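Local coordinates for protein polysaccharide deacetylase (PDB 4WCJ) that probably removes N-acetyl groups from poly-beta-1,6-N-acetyl-D-glucosamine, as a zinc-binding member of carbohydrate esterase family 4, at residues H43-S48 with R106-V111; R56-Q61 with V95-G100. All coordinates share one frame; numbering follows the deposited sequence.

Contact 1. Residues H43-S48 with R106-V111; sequences HRVLPS and RHAFPV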
# COMPACT_ATOMS: atom_id res chain seq x y z
N HIS A 43 6.35 3.50 4.35
CA HIS A 43 6.37 2.52 5.44
C HIS A 43 6.23 3.20 6.79
O HIS A 43 5.23 3.04 7.49
CB HIS A 43 7.65 1.69 5.40
CG HIS A 43 7.67 0.67 4.30
ND1 HIS A 43 8.06 0.97 3.02
CD2 HIS A 43 7.33 -0.64 4.30
CE1 HIS A 43 7.96 -0.12 2.27
NE2 HIS A 43 7.53 -1.11 3.02
N ARG A 44 7.25 3.97 7.14
CA ARG A 44 7.29 4.62 8.44
C ARG A 44 7.41 6.12 8.32
O ARG A 44 8.04 6.63 7.40
CB ARG A 44 8.47 4.09 9.26
CG ARG A 44 8.41 2.60 9.49
CD ARG A 44 9.77 2.03 9.85
NE ARG A 44 9.73 0.57 9.86
CZ ARG A 44 10.76 -0.20 9.53
NH1 ARG A 44 10.64 -1.52 9.57
NH2 ARG A 44 11.91 0.35 9.17
N VAL A 45 6.80 6.81 9.27
CA VAL A 45 6.97 8.24 9.38
C VAL A 45 7.66 8.49 10.73
O VAL A 45 7.01 8.59 11.77
CB VAL A 45 5.64 8.98 9.27
CG1 VAL A 45 5.86 10.46 9.38
CG2 VAL A 45 5.00 8.63 7.93
N LEU A 46 8.98 8.55 10.67
CA LEU A 46 9.84 8.47 11.84
C LEU A 46 11.12 9.29 11.63
O LEU A 46 11.58 9.44 10.49
CB LEU A 46 10.20 7.01 12.14
CG LEU A 46 9.10 6.13 12.73
CD1 LEU A 46 9.59 4.71 12.91
CD2 LEU A 46 8.66 6.73 14.06
N PRO A 47 11.71 9.79 12.72
CA PRO A 47 12.84 10.71 12.57
C PRO A 47 14.23 10.05 12.45
O PRO A 47 15.16 10.73 12.00
CB PRO A 47 12.77 11.53 13.86
CG PRO A 47 12.25 10.56 14.87
CD PRO A 47 11.29 9.65 14.13
N SER A 48 14.39 8.79 12.82
CA SER A 48 15.74 8.21 12.88
C SER A 48 15.90 6.84 12.25
O SER A 48 16.99 6.27 12.27
CB SER A 48 16.20 8.12 14.33
OG SER A 48 15.64 6.99 14.96
N ARG A 106 0.44 7.29 14.69
CA ARG A 106 0.91 8.36 15.56
C ARG A 106 1.33 9.62 14.80
O ARG A 106 1.12 10.74 15.27
CB ARG A 106 2.07 7.86 16.43
CG ARG A 106 2.56 8.86 17.47
CD ARG A 106 3.54 8.22 18.44
NE ARG A 106 2.92 7.14 19.22
CZ ARG A 106 3.50 6.54 20.25
NH1 ARG A 106 2.87 5.58 20.90
NH2 ARG A 106 4.72 6.90 20.63
N HIS A 107 1.88 9.44 13.60
CA HIS A 107 2.46 10.55 12.86
C HIS A 107 1.87 10.78 11.47
O HIS A 107 1.65 11.92 11.08
CB HIS A 107 3.97 10.35 12.74
CG HIS A 107 4.68 10.27 14.06
ND1 HIS A 107 4.51 11.22 15.06
CD2 HIS A 107 5.57 9.37 14.55
CE1 HIS A 107 5.26 10.90 16.10
NE2 HIS A 107 5.92 9.79 15.81
N ALA A 108 1.66 9.71 10.70
CA ALA A 108 1.11 9.88 9.35
C ALA A 108 -0.36 10.30 9.37
O ALA A 108 -0.76 11.23 8.67
CB ALA A 108 1.29 8.60 8.54
N PHE A 109 -1.15 9.60 10.18
CA PHE A 109 -2.60 9.82 10.22
C PHE A 109 -3.04 11.27 10.51
O PHE A 109 -3.96 11.77 9.85
CB PHE A 109 -3.23 8.87 11.25
CG PHE A 109 -4.74 8.99 11.35
CD1 PHE A 109 -5.53 8.89 10.22
CD2 PHE A 109 -5.35 9.15 12.58
CE1 PHE A 109 -6.91 8.98 10.30
CE2 PHE A 109 -6.74 9.23 12.68
CZ PHE A 109 -7.52 9.15 11.54
N PRO A 110 -2.41 11.96 11.49
CA PRO A 110 -2.82 13.35 11.71
C PRO A 110 -2.56 14.25 10.50
O PRO A 110 -3.39 15.13 10.20
CB PRO A 110 -1.97 13.79 12.91
CG PRO A 110 -1.66 12.51 13.63
CD PRO A 110 -1.47 11.50 12.54
N VAL A 111 -1.44 14.03 9.83
CA VAL A 111 -1.10 14.77 8.61
C VAL A 111 -2.16 14.53 7.54
O VAL A 111 -2.65 15.47 6.93
CB VAL A 111 0.30 14.35 8.06
CG1 VAL A 111 0.53 14.95 6.69
CG2 VAL A 111 1.41 14.76 9.02
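The backbone O of Val-45 lies against three atoms of His-107. CD2 is the nearest at 3.2 Å from that O, while CB at 3.6 Å and CG follow behind it. The oxygen reaches the imidazole obliquely, and since a ring carbon stands opposite it, this is a close polar packing contact and not a classical hydrogen bond. The rest of the interface is apolar, and Val-45 does most of the work with its two methyl branches. A chi1 of -180° turns CG1 away from the backbone N and onto His-107 CB, 3.9 Å from CG1. The other branch, CG2, diverges toward the next residue of the helix and touches Ala-108 CB at 3.8 Å. The small alanine is consistent with the close approach of the backbones here: the CA atoms of Val-45 and Ala-108 are 6.1 Å apart. Leu-46 contributes less. Its side chain runs at about a right angle to that of His-107, with CD2 at the ring edge, near the plane, 4.1 Å from His-107 CD2. Over one face of the same ring lies the Arg-106 side chain, its CG 3.7 Å above the plane and displaced toward the rim. At ND1 the ring has a further, weak hydrogen bond to Arg-55, at the start of helix 55-67. A wider, pi-type turn runs through 106-108, and the helix kinks at Pro-110, whose N makes no bond to the preceding turn. Ser-103 OG bonds Val-45 N, so the same helix meets this residue at both its N and its O. The arrangement joins the segment following strand 36-42 to the helix following the neighbouring parallel strand 91-99, a short strand and turn packed on a helix in the beta/alpha barrel of this deacetylase family.

Contact 2. Residues R56-Q61 with V95-G100; sequences REFAQQ and VTFDDG. With ZN (zinc ion), chain B.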
# COMPACT_ATOMS: atom_id res chain seq x y z
N ARG A 56 7.56 16.10 9.05
CA ARG A 56 7.70 17.35 8.31
C ARG A 56 7.82 17.11 6.81
O ARG A 56 7.10 17.71 6.01
CB ARG A 56 8.91 18.13 8.84
CG ARG A 56 8.85 19.64 8.66
CD ARG A 56 10.02 20.32 9.38
NE ARG A 56 9.98 21.77 9.27
CZ ARG A 56 10.82 22.60 9.88
NH1 ARG A 56 11.78 22.12 10.67
NH2 ARG A 56 10.71 23.91 9.72
N GLU A 57 8.74 16.22 6.42
CA GLU A 57 8.97 15.91 5.01
C GLU A 57 7.74 15.29 4.36
O GLU A 57 7.39 15.61 3.22
CB GLU A 57 10.18 14.98 4.84
CG GLU A 57 11.53 15.65 5.02
CD GLU A 57 12.65 14.64 5.25
OE1 GLU A 57 12.35 13.48 5.64
OE2 GLU A 57 13.84 14.99 5.05
N PHE A 58 7.10 14.37 5.07
CA PHE A 58 5.88 13.72 4.60
C PHE A 58 4.80 14.76 4.29
O PHE A 58 4.23 14.75 3.20
CB PHE A 58 5.39 12.71 5.65
CG PHE A 58 4.10 12.02 5.29
CD1 PHE A 58 4.01 11.23 4.15
CD2 PHE A 58 2.99 12.11 6.11
CE1 PHE A 58 2.83 10.57 3.83
CE2 PHE A 58 1.81 11.46 5.80
CZ PHE A 58 1.73 10.69 4.66
N ALA A 59 4.54 15.66 5.24
CA ALA A 59 3.53 16.70 5.05
C ALA A 59 3.90 17.64 3.91
O ALA A 59 3.03 18.07 3.14
CB ALA A 59 3.33 17.48 6.34
N GLN A 60 5.19 17.96 3.79
CA GLN A 60 5.65 18.81 2.70
C GLN A 60 5.45 18.14 1.34
O GLN A 60 5.09 18.80 0.37
CB GLN A 60 7.12 19.19 2.90
CG GLN A 60 7.33 20.24 3.99
CD GLN A 60 8.78 20.64 4.15
OE1 GLN A 60 9.65 20.20 3.41
NE2 GLN A 60 9.04 21.50 5.13
N GLN A 61 5.68 16.82 1.27
CA GLN A 61 5.44 16.07 0.04
C GLN A 61 3.98 16.10 -0.38
O GLN A 61 3.66 16.32 -1.55
CB GLN A 61 5.90 14.62 0.20
CG GLN A 61 7.40 14.45 0.16
CD GLN A 61 7.82 13.00 0.13
OE1 GLN A 61 6.99 12.10 0.24
NE2 GLN A 61 9.12 12.77 -0.03
N VAL A 95 -2.16 7.35 -2.03
CA VAL A 95 -1.21 7.16 -0.94
C VAL A 95 -1.40 5.78 -0.32
O VAL A 95 -2.53 5.40 0.02
CB VAL A 95 -1.37 8.25 0.15
CG1 VAL A 95 -0.43 7.98 1.32
CG2 VAL A 95 -1.13 9.62 -0.44
N THR A 96 -0.32 5.01 -0.21
CA THR A 96 -0.37 3.72 0.48
C THR A 96 0.77 3.55 1.48
O THR A 96 1.87 4.11 1.31
CB THR A 96 -0.36 2.52 -0.51
OG1 THR A 96 0.98 2.27 -0.97
CG2 THR A 96 -1.30 2.75 -1.68
N PHE A 97 0.50 2.76 2.52
CA PHE A 97 1.49 2.37 3.52
C PHE A 97 1.55 0.86 3.65
O PHE A 97 0.50 0.21 3.68
CB PHE A 97 1.16 2.97 4.88
CG PHE A 97 1.50 4.42 5.01
CD1 PHE A 97 0.69 5.38 4.44
CD2 PHE A 97 2.63 4.82 5.70
CE1 PHE A 97 1.00 6.72 4.56
CE2 PHE A 97 2.94 6.16 5.82
CZ PHE A 97 2.13 7.11 5.25
N ASP A 98 2.76 0.31 3.75
CA ASP A 98 2.97 -1.13 3.99
C ASP A 98 3.46 -1.44 5.40
O ASP A 98 4.37 -0.78 5.88
CB ASP A 98 3.99 -1.71 3.01
CG ASP A 98 3.42 -1.93 1.63
OD1 ASP A 98 2.26 -1.54 1.38
OD2 ASP A 98 4.16 -2.47 0.78
N ASP A 99 2.85 -2.46 6.00
CA ASP A 99 3.30 -3.27 7.16
C ASP A 99 2.37 -3.15 8.38
O ASP A 99 1.82 -4.15 8.84
CB ASP A 99 4.73 -2.95 7.59
CG ASP A 99 5.75 -3.39 6.57
OD1 ASP A 99 5.34 -4.04 5.59
OD2 ASP A 99 6.95 -3.08 6.72
N GLY A 100 2.21 -1.94 8.90
CA GLY A 100 1.35 -1.74 10.05
C GLY A 100 2.02 -0.92 11.14
O GLY A 100 1.56 -0.91 12.29
ZN ZN B . 6.17 -4.80 3.74
O HOH W 1 6.56 -3.28 2.05
O HOH W 2 8.09 -3.79 4.33
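Phe-58 and Phe-97 bridge a helix and a strand that stand well apart, the nearest CA atoms, those of Phe-58 and Val-95, being 11.1 Å from each other. The two side chains come from opposite directions, and the rings meet around Phe-58 CZ and Phe-97 CZ. Phe-58 CZ lies in the plane of the Phe-97 ring, at its edge, 3.7 Å from Phe-97 CZ. Phe-58 CE1 follows at 3.8 Å from that same Phe-97 CZ. The planes are turned 77° against each other and the centroids are 5.7 Å apart, so this is an offset edge-to-face pair with the edge of Phe-97 directed at the face of Phe-58. The helix residue gets there with CG anti to the backbone N (chi1 178°), which extends the ring from the helix toward the sheet. Other residues complete the layer: Tyr-42 of strand 36-42 meets both rings, Val-104 of helix 102-114 lies against Phe-97, and Val-111 of that helix against Phe-58. Directly after Phe-97 the chemistry of the strand changes. Asp-99 OD1 binds zinc at 2.2 Å, and His-157 and His-162 with two waters complete the ligands. One of those waters donates to Asp-99 OD2 at 2.7 Å; the other donates to Asp-98 OD2 at 2.8 Å, and that same oxygen forms a salt bridge with Arg-245. Asp-98 thus stands in the second shell, accepting from a metal-bound water, while Asp-99 binds the metal directly. The sequence Thr-Phe-Asp-Asp is the first conserved motif of family 4 esterases. The contact itself rests almost wholly on the two aromatic rings, so an apolar pair holds the strand on its helix side while the carboxylates of the next two residues serve the zinc and its waters.

Overall arrangement
The centres of contacts 1 and 2 lie about 7 Å apart, and contact 2 is nested within the chain loop that contact 1 closes. They touch in the apolar interior, where Ala-108 CB of contact 1 meets Phe-97 CZ of contact 2 at 3.7 Å, joining strand 91-99 to the helix that follows it. Another junction lies beside the metal site, where His-43 CD2 is 3.4 Å from Asp-98 O and 3.5 Å from Asp-99 OD2. The zinc belongs to contact 2 through Asp-99, whereas the nearest atom of the Leu-46 side chain stays about 14 Å from the ion, placing segment 43-48 with one end beside the site and the rest leading away from it.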